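Local coordinates for protein diaminopimelate decarboxylase (Phaeodactylum tricornutum, PDB 7JPJ) that probably catalyses the pyridoxal phosphate-dependent decarboxylation of diaminopimelate in lysine biosynthesis, working as a dimer, at residues E198-H203 with S222-F227; M233-G238 with D261-F266; K265-E268 with R272-Q275. All coordinates share one frame; numbering follows the deposited sequence.

Contact 1: E198-H203 with S222-F227; sequences ERIHTH and SFCKVF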
loop_
_atom_site.group_PDB
_atom_site.type_symbol
_atom_site.label_atom_id
_atom_site.label_comp_id
_atom_site.label_asym_id
_atom_site.label_seq_id
_atom_site.Cartn_x
_atom_site.Cartn_y
_atom_site.Cartn_z
ATOM N N GLU A 198 -6.581 7.604 -35.006
ATOM C CA GLU A 198 -7.378 8.810 -34.842
ATOM C C GLU A 198 -6.920 9.689 -33.690
ATOM O O GLU A 198 -7.348 10.846 -33.615
ATOM C CB GLU A 198 -8.858 8.451 -34.632
ATOM C CG GLU A 198 -9.168 7.863 -33.261
ATOM C CD GLU A 198 -10.661 7.720 -32.998
ATOM O OE1 GLU A 198 -11.466 8.129 -33.862
ATOM O OE2 GLU A 198 -11.031 7.196 -31.924
ATOM N N ARG A 199 -6.062 9.188 -32.803
ATOM C CA ARG A 199 -5.749 9.900 -31.573
ATOM C C ARG A 199 -4.369 9.495 -31.075
ATOM O O ARG A 199 -4.019 8.312 -31.082
ATOM C CB ARG A 199 -6.815 9.618 -30.506
ATOM C CG ARG A 199 -6.466 10.068 -29.102
ATOM C CD ARG A 199 -7.579 9.708 -28.125
ATOM N NE ARG A 199 -7.791 8.264 -28.035
ATOM C CZ ARG A 199 -8.775 7.609 -28.645
ATOM N NH1 ARG A 199 -9.647 8.269 -29.397
ATOM N NH2 ARG A 199 -8.885 6.294 -28.508
ATOM N N ILE A 200 -3.592 10.489 -30.651
ATOM C CA ILE A 200 -2.284 10.289 -30.041
ATOM C C ILE A 200 -2.399 10.618 -28.559
ATOM O O ILE A 200 -3.114 11.553 -28.178
ATOM C CB ILE A 200 -1.201 11.152 -30.721
ATOM C CG1 ILE A 200 -1.070 10.780 -32.200
ATOM C CG2 ILE A 200 0.145 10.990 -30.029
ATOM C CD1 ILE A 200 -0.510 9.390 -32.435
ATOM N N HIS A 201 -1.710 9.842 -27.726
ATOM C CA HIS A 201 -1.759 9.990 -26.277
ATOM C C HIS A 201 -0.347 10.170 -25.739
ATOM O O HIS A 201 0.552 9.392 -26.070
ATOM C CB HIS A 201 -2.424 8.773 -25.625
ATOM C CG HIS A 201 -2.740 8.957 -24.172
ATOM N ND1 HIS A 201 -2.591 10.163 -23.523
ATOM C CD2 HIS A 201 -3.202 8.086 -23.244
ATOM C CE1 HIS A 201 -2.944 10.027 -22.257
ATOM N NE2 HIS A 201 -3.320 8.776 -22.063
ATOM N N THR A 202 -0.160 11.192 -24.913
ATOM C CA THR A 202 1.114 11.452 -24.264
ATOM C C THR A 202 0.856 11.748 -22.793
ATOM O O THR A 202 -0.265 12.069 -22.390
ATOM C CB THR A 202 1.853 12.624 -24.928
ATOM O OG1 THR A 202 3.217 12.642 -24.498
ATOM C CG2 THR A 202 1.207 13.936 -24.538
ATOM N N HIS A 203 1.906 11.631 -21.983
ATOM C CA HIS A 203 1.787 11.874 -20.550
ATOM C C HIS A 203 3.160 12.118 -19.938
ATOM O O HIS A 203 3.714 11.238 -19.273
ATOM C CB HIS A 203 1.096 10.693 -19.861
ATOM C CG HIS A 203 0.816 10.913 -18.405
ATOM N ND1 HIS A 203 -0.138 11.798 -17.955
ATOM C CD2 HIS A 203 1.365 10.357 -17.298
ATOM C CE1 HIS A 203 -0.164 11.781 -16.634
ATOM N NE2 HIS A 203 0.738 10.915 -16.211
ATOM N N SER A 222 4.155 16.626 -32.768
ATOM C CA SER A 222 4.954 16.201 -33.915
ATOM C C SER A 222 4.642 14.767 -34.314
ATOM O O SER A 222 4.821 14.395 -35.480
ATOM C CB SER A 222 6.443 16.352 -33.610
ATOM O OG SER A 222 6.822 15.561 -32.498
ATOM N N PHE A 223 4.175 13.949 -33.369
ATOM C CA PHE A 223 3.739 12.600 -33.698
ATOM C C PHE A 223 2.379 12.577 -34.380
ATOM O O PHE A 223 2.040 11.577 -35.022
ATOM C CB PHE A 223 3.716 11.739 -32.435
ATOM C CG PHE A 223 5.066 11.568 -31.806
ATOM C CD1 PHE A 223 6.027 10.776 -32.411
ATOM C CD2 PHE A 223 5.383 12.208 -30.620
ATOM C CE1 PHE A 223 7.272 10.622 -31.846
ATOM C CE2 PHE A 223 6.629 12.057 -30.049
ATOM C CZ PHE A 223 7.574 11.262 -30.663
ATOM N N CYS A 224 1.595 13.654 -34.265
ATOM C CA CYS A 224 0.310 13.713 -34.951
ATOM C C CYS A 224 0.459 13.945 -36.449
ATOM O O CYS A 224 -0.485 13.673 -37.199
ATOM C CB CYS A 224 -0.569 14.806 -34.345
ATOM S SG CYS A 224 -1.009 14.532 -32.614
ATOM N N LYS A 225 1.608 14.440 -36.903
ATOM C CA LYS A 225 1.838 14.588 -38.333
ATOM C C LYS A 225 2.354 13.309 -38.979
ATOM O O LYS A 225 2.423 13.239 -40.210
ATOM C CB LYS A 225 2.813 15.744 -38.603
ATOM C CG LYS A 225 4.280 15.371 -38.524
ATOM C CD LYS A 225 5.175 16.581 -38.755
ATOM C CE LYS A 225 4.983 17.162 -40.148
ATOM N NZ LYS A 225 5.833 18.368 -40.364
ATOM N N VAL A 226 2.711 12.300 -38.182
ATOM C CA VAL A 226 3.080 11.006 -38.745
ATOM C C VAL A 226 1.843 10.283 -39.264
ATOM O O VAL A 226 1.868 9.668 -40.337
ATOM C CB VAL A 226 3.836 10.166 -37.698
ATOM C CG1 VAL A 226 3.965 8.718 -38.154
ATOM C CG2 VAL A 226 5.205 10.774 -37.425
ATOM N N PHE A 227 0.741 10.355 -38.523
ATOM C CA PHE A 227 -0.523 9.756 -38.941
ATOM C C PHE A 227 -1.521 10.856 -39.278
ATOM O O PHE A 227 -2.104 11.467 -38.369
ATOM C CB PHE A 227 -1.070 8.845 -37.840
ATOM C CG PHE A 227 -0.060 7.868 -37.319
ATOM C CD1 PHE A 227 0.246 6.721 -38.036
ATOM C CD2 PHE A 227 0.602 8.104 -36.125
ATOM C CE1 PHE A 227 1.182 5.819 -37.569
ATOM C CE2 PHE A 227 1.542 7.205 -35.650
ATOM C CZ PHE A 227 1.833 6.060 -36.375
#
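The carbonyl oxygen of C224 accepts a hydrogen bond from R272 NH2, which holds the loop after helix 210-222, while the thiol of the same residue turns to I200. No hydrogen bond crosses the contact; side chain meets side chain through apolar atoms. C224 SG lies 3.8 Å from I200 CG1 and 3.9 Å from I200 CB, alongside the root of the branched chain. The isoleucine puts CG1 beside its backbone N (chi1 -61°), and a second bend carries the tip on to F227, where CD1 comes to 4.1 Å from ring atom CD2; the two side chains cross at about a right angle. Its other branch, CG2, sits 4.4 Å from F223 CB, but the F223 ring itself leads away toward V146 and H178. On its own segment, V226 CG1 lies over the centre of one F227 face, 3.7 Å above the plane. The neighbours E198 and R199 start out away from the loop and pair with each other, R199 NH1 meeting E198 OE2 at 3.1 Å from above the carboxylate plane. A buried isoleucine of strand 196-201 thus packs under the returning chain of a beta-alpha-beta crossover, as the strand-helix units of a TIM barrel do.

Contact 2: M233-G238 with D261-F266; sequences MNLGGG and DAFKKF. With SO4 (sulfate ion), chain D.
M233 and F263 form the tight part of this contact: F263 CZ lies 3.7 Å from M233 CB and 3.8 Å from M233 CG, approaching the stem of the methionine rather than its sulfur. M233 CG stands anti to the backbone N (chi1 170°), and further bends at chi2 and chi3 swing SD and CE away from the ring. L235 is held more loosely, with CD1 4.3 Å from F263 CE1, at the ring edge and near its plane. M276 of strand 275-278 and A50 of a loop also touch F263, whose ring reaches from helix 252-270 in to the strands and is buried there. The opposite character is found on the outer side of helix 252-270, where D261 and K265 are exposed and K264 NZ makes a long salt bridge of 3.5 Å to D261 OD1.

At the strand end polar bonds take over: N234 OD1 accepts from G236 N at 2.9 Å, an Asx turn, while N234 ND2 is held by E279 OE1. Two residues on, G238 N donates to O2 of the sulfate, probably from the crystallisation liquor, at 3.0 Å and 159°. G281 N, T282 OG1 and Y395 OH also grip this ion. A glycine-rich loop leaving a barrel strand to hold a tetrahedral anion is consistent with the cofactor phosphate site of fold-type III pyridoxal phosphate enzymes.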
loop_
_atom_site.group_PDB
_atom_site.type_symbol
_atom_site.label_atom_id
_atom_site.label_comp_id
_atom_site.label_asym_id
_atom_site.label_seq_id
_atom_site.Cartn_x
_atom_site.Cartn_y
_atom_site.Cartn_z
ATOM N N MET A 233 -5.581 14.990 -29.690
ATOM C CA MET A 233 -4.323 14.910 -28.958
ATOM C C MET A 233 -4.626 14.869 -27.465
ATOM O O MET A 233 -5.201 15.818 -26.919
ATOM C CB MET A 233 -3.420 16.097 -29.299
ATOM C CG MET A 233 -2.187 16.238 -28.416
ATOM S SD MET A 233 -0.764 15.304 -29.012
ATOM C CE MET A 233 -0.832 13.856 -27.962
ATOM N N ASN A 234 -4.245 13.770 -26.811
ATOM C CA ASN A 234 -4.439 13.580 -25.375
ATOM C C ASN A 234 -3.113 13.853 -24.667
ATOM O O ASN A 234 -2.166 13.069 -24.787
ATOM C CB ASN A 234 -4.943 12.166 -25.089
ATOM C CG ASN A 234 -5.346 11.954 -23.633
ATOM O OD1 ASN A 234 -4.866 12.635 -22.726
ATOM N ND2 ASN A 234 -6.226 10.986 -23.407
ATOM N N LEU A 235 -3.055 14.958 -23.921
ATOM C CA LEU A 235 -1.840 15.389 -23.237
ATOM C C LEU A 235 -1.691 14.810 -21.837
ATOM O O LEU A 235 -0.702 15.115 -21.162
ATOM C CB LEU A 235 -1.792 16.917 -23.158
ATOM C CG LEU A 235 -1.617 17.649 -24.488
ATOM C CD1 LEU A 235 -1.557 19.157 -24.268
ATOM C CD2 LEU A 235 -0.374 17.154 -25.210
ATOM N N GLY A 236 -2.644 14.000 -21.379
ATOM C CA GLY A 236 -2.515 13.333 -20.098
ATOM C C GLY A 236 -2.795 14.247 -18.916
ATOM O O GLY A 236 -3.431 15.299 -19.028
ATOM N N GLY A 237 -2.303 13.820 -17.756
ATOM C CA GLY A 237 -2.454 14.593 -16.538
ATOM C C GLY A 237 -1.136 15.083 -15.973
ATOM O O GLY A 237 -0.225 15.447 -16.725
ATOM N N GLY A 238 -1.024 15.104 -14.645
ATOM C CA GLY A 238 0.190 15.519 -13.975
ATOM C C GLY A 238 0.166 16.914 -13.387
ATOM O O GLY A 238 1.174 17.334 -12.805
ATOM N N ASP A 261 -1.730 27.693 -27.921
ATOM C CA ASP A 261 -1.001 28.287 -29.035
ATOM C C ASP A 261 -0.198 27.242 -29.798
ATOM O O ASP A 261 -0.071 27.338 -31.023
ATOM C CB ASP A 261 -0.088 29.408 -28.535
ATOM C CG ASP A 261 -0.856 30.669 -28.171
ATOM O OD1 ASP A 261 -1.780 31.045 -28.925
ATOM O OD2 ASP A 261 -0.538 31.282 -27.129
ATOM N N ALA A 262 0.344 26.239 -29.099
ATOM C CA ALA A 262 1.026 25.148 -29.787
ATOM C C ALA A 262 0.069 24.370 -30.679
ATOM O O ALA A 262 0.489 23.795 -31.688
ATOM C CB ALA A 262 1.687 24.218 -28.772
ATOM N N PHE A 263 -1.218 24.340 -30.324
ATOM C CA PHE A 263 -2.219 23.761 -31.213
ATOM C C PHE A 263 -2.465 24.657 -32.417
ATOM O O PHE A 263 -2.681 24.166 -33.531
ATOM C CB PHE A 263 -3.522 23.527 -30.457
ATOM C CG PHE A 263 -3.613 22.181 -29.818
ATOM C CD1 PHE A 263 -2.896 21.898 -28.669
ATOM C CD2 PHE A 263 -4.421 21.198 -30.362
ATOM C CE1 PHE A 263 -2.981 20.658 -28.075
ATOM C CE2 PHE A 263 -4.510 19.956 -29.773
ATOM C CZ PHE A 263 -3.786 19.685 -28.629
ATOM N N LYS A 264 -2.449 25.975 -32.211
ATOM C CA LYS A 264 -2.632 26.898 -33.325
ATOM C C LYS A 264 -1.448 26.847 -34.283
ATOM O O LYS A 264 -1.627 26.944 -35.502
ATOM C CB LYS A 264 -2.837 28.321 -32.806
ATOM C CG LYS A 264 -4.097 28.523 -31.979
ATOM C CD LYS A 264 -4.465 29.999 -31.911
ATOM C CE LYS A 264 -5.577 30.254 -30.904
ATOM N NZ LYS A 264 -5.106 30.050 -29.505
ATOM N N LYS A 265 -0.231 26.700 -33.751
ATOM C CA LYS A 265 0.938 26.611 -34.617
ATOM C C LYS A 265 0.919 25.333 -35.443
ATOM O O LYS A 265 1.424 25.319 -36.571
ATOM C CB LYS A 265 2.224 26.694 -33.790
ATOM C CG LYS A 265 3.479 26.971 -34.618
ATOM C CD LYS A 265 4.732 27.051 -33.749
ATOM C CE LYS A 265 5.003 28.477 -33.274
ATOM N NZ LYS A 265 4.634 28.698 -31.843
ATOM N N PHE A 266 0.342 24.259 -34.902
ATOM C CA PHE A 266 0.194 23.030 -35.673
ATOM C C PHE A 266 -0.782 23.228 -36.825
ATOM O O PHE A 266 -0.515 22.814 -37.959
ATOM C CB PHE A 266 -0.265 21.892 -34.760
ATOM C CG PHE A 266 -0.196 20.535 -35.401
ATOM C CD1 PHE A 266 1.002 19.844 -35.462
ATOM C CD2 PHE A 266 -1.330 19.952 -35.943
ATOM C CE1 PHE A 266 1.070 18.594 -36.052
ATOM C CE2 PHE A 266 -1.271 18.703 -36.534
ATOM C CZ PHE A 266 -0.068 18.022 -36.589
HETATM S S SO4 D . -2.392 12.648 -11.931
HETATM O O1 SO4 D . -1.668 13.298 -10.842
HETATM O O2 SO4 D . -2.964 13.667 -12.809
HETATM O O3 SO4 D . -3.463 11.819 -11.387
HETATM O O4 SO4 D . -1.471 11.800 -12.683
#

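Contact 3: K265-E268 with R272-Q275; sequences KFAE and RELQ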
loop_
_atom_site.group_PDB
_atom_site.type_symbol
_atom_site.label_atom_id
_atom_site.label_comp_id
_atom_site.label_asym_id
_atom_site.label_seq_id
_atom_site.Cartn_x
_atom_site.Cartn_y
_atom_site.Cartn_z
ATOM N N LYS A 265 -0.231 26.700 -33.751
ATOM C CA LYS A 265 0.938 26.611 -34.617
ATOM C C LYS A 265 0.919 25.333 -35.443
ATOM O O LYS A 265 1.424 25.319 -36.571
ATOM C CB LYS A 265 2.224 26.694 -33.790
ATOM C CG LYS A 265 3.479 26.971 -34.618
ATOM C CD LYS A 265 4.732 27.051 -33.749
ATOM C CE LYS A 265 5.003 28.477 -33.274
ATOM N NZ LYS A 265 4.634 28.698 -31.843
ATOM N N PHE A 266 0.342 24.259 -34.902
ATOM C CA PHE A 266 0.194 23.030 -35.673
ATOM C C PHE A 266 -0.782 23.228 -36.825
ATOM O O PHE A 266 -0.515 22.814 -37.959
ATOM C CB PHE A 266 -0.265 21.892 -34.760
ATOM C CG PHE A 266 -0.196 20.535 -35.401
ATOM C CD1 PHE A 266 1.002 19.844 -35.462
ATOM C CD2 PHE A 266 -1.330 19.952 -35.943
ATOM C CE1 PHE A 266 1.070 18.594 -36.052
ATOM C CE2 PHE A 266 -1.271 18.703 -36.534
ATOM C CZ PHE A 266 -0.068 18.022 -36.589
ATOM N N ALA A 267 -1.920 23.871 -36.552
ATOM C CA ALA A 267 -2.892 24.151 -37.600
ATOM C C ALA A 267 -2.375 25.160 -38.616
ATOM O O ALA A 267 -2.879 25.202 -39.742
ATOM C CB ALA A 267 -4.198 24.652 -36.987
ATOM N N GLU A 268 -1.389 25.977 -38.247
ATOM C CA GLU A 268 -0.797 26.891 -39.217
ATOM C C GLU A 268 0.265 26.205 -40.065
ATOM O O GLU A 268 0.432 26.553 -41.240
ATOM C CB GLU A 268 -0.212 28.113 -38.502
ATOM C CG GLU A 268 -1.157 29.313 -38.465
ATOM C CD GLU A 268 -1.091 30.098 -37.158
ATOM O OE1 GLU A 268 0.028 30.372 -36.671
ATOM O OE2 GLU A 268 -2.167 30.456 -36.627
ATOM N N ARG A 272 -4.443 21.369 -39.848
ATOM C CA ARG A 272 -5.365 20.488 -39.144
ATOM C C ARG A 272 -5.651 21.053 -37.760
ATOM O O ARG A 272 -4.723 21.346 -37.000
ATOM C CB ARG A 272 -4.795 19.072 -39.034
ATOM C CG ARG A 272 -4.769 18.311 -40.350
ATOM C CD ARG A 272 -3.667 17.260 -40.364
ATOM N NE ARG A 272 -3.699 16.418 -39.173
ATOM C CZ ARG A 272 -2.709 15.613 -38.802
ATOM N NH1 ARG A 272 -1.602 15.544 -39.530
ATOM N NH2 ARG A 272 -2.822 14.881 -37.702
ATOM N N GLU A 273 -6.933 21.203 -37.438
ATOM C CA GLU A 273 -7.367 21.708 -36.141
ATOM C C GLU A 273 -7.716 20.514 -35.258
ATOM O O GLU A 273 -8.701 19.812 -35.512
ATOM C CB GLU A 273 -8.550 22.660 -36.307
ATOM C CG GLU A 273 -8.240 23.848 -37.212
ATOM C CD GLU A 273 -9.413 24.799 -37.375
ATOM O OE1 GLU A 273 -10.462 24.578 -36.732
ATOM O OE2 GLU A 273 -9.282 25.774 -38.149
ATOM N N LEU A 274 -6.907 20.282 -34.228
ATOM C CA LEU A 274 -6.975 19.061 -33.438
ATOM C C LEU A 274 -7.745 19.282 -32.144
ATOM O O LEU A 274 -7.600 20.317 -31.487
ATOM C CB LEU A 274 -5.571 18.547 -33.106
ATOM C CG LEU A 274 -4.662 18.102 -34.253
ATOM C CD1 LEU A 274 -3.315 17.659 -33.709
ATOM C CD2 LEU A 274 -5.306 16.993 -35.067
ATOM N N GLN A 275 -8.558 18.293 -31.782
ATOM C CA GLN A 275 -9.188 18.274 -30.470
ATOM C C GLN A 275 -8.147 17.969 -29.396
ATOM O O GLN A 275 -7.252 17.144 -29.597
ATOM C CB GLN A 275 -10.302 17.227 -30.436
ATOM C CG GLN A 275 -10.934 17.037 -29.070
ATOM C CD GLN A 275 -12.201 17.847 -28.911
ATOM O OE1 GLN A 275 -12.376 18.871 -29.572
ATOM N NE2 GLN A 275 -13.086 17.406 -28.021
#
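The guanidinium of R272 receives the ring of F266 end-on: F266 CE2 stands 4.1 Å above the guanidinium plane, over its centre, and the two planes are 86° apart, so this is a perpendicular contact and not a flat stack. At the edge of the ring, near its plane, lies the backbone oxygen R272 O, 3.8 Å from F266 CD2. The arrangement belongs to an alpha-to-beta turn of the TIM-type barrel, where helix 252-270 ends and the chain doubles back toward strand 275-278.

L274 adds the apolar contact. Its CD1 reaches F266 CE2 at 3.6 Å, coming in obliquely, and both residues also pack on L221 of helix 210-222. With chi1 of F266 at -169°, the ring swings out opposite the backbone N and toward the returning chain. R272 in turn bends at chi3 (50°), which brings its planar end back beside the phenylalanine. Bonds from outside the turn help hold that end: besides C224 O, NH2 reaches V230 O, so the charged group is tied to the neighbouring loop while its face meets the ring.

Nearer the surface the packing passes to A267 and E273, both of which touch Y51. E273 CG comes within 4.1 Å of A267 CB, and that same methyl lies 3.3 Å from R272 O.

Overall arrangement
From the N terminus, contact 1 comes first: strand 196-201 leads through a loop to helix 210-222, and the chain after that helix folds back on the strand. Contact 2 opens afterwards on the adjacent parallel strand 232-234 and closes the next, longer excursion on helix 252-270. Contact 3 then begins on that helix, sharing K265 and F266, and closes the short turn into strand 275-278. Contact 1 closes before the other two open, and contact 3 starts on the segment where contact 2 ends; none nests within another. Backbone bonds join them crosswise: N234 pairs with I200 and T202, and M233 N with Q275 O, while R272 reaches back to the loop of contact 1. Together they tie three neighbouring barrel strands to their connecting helices and loops.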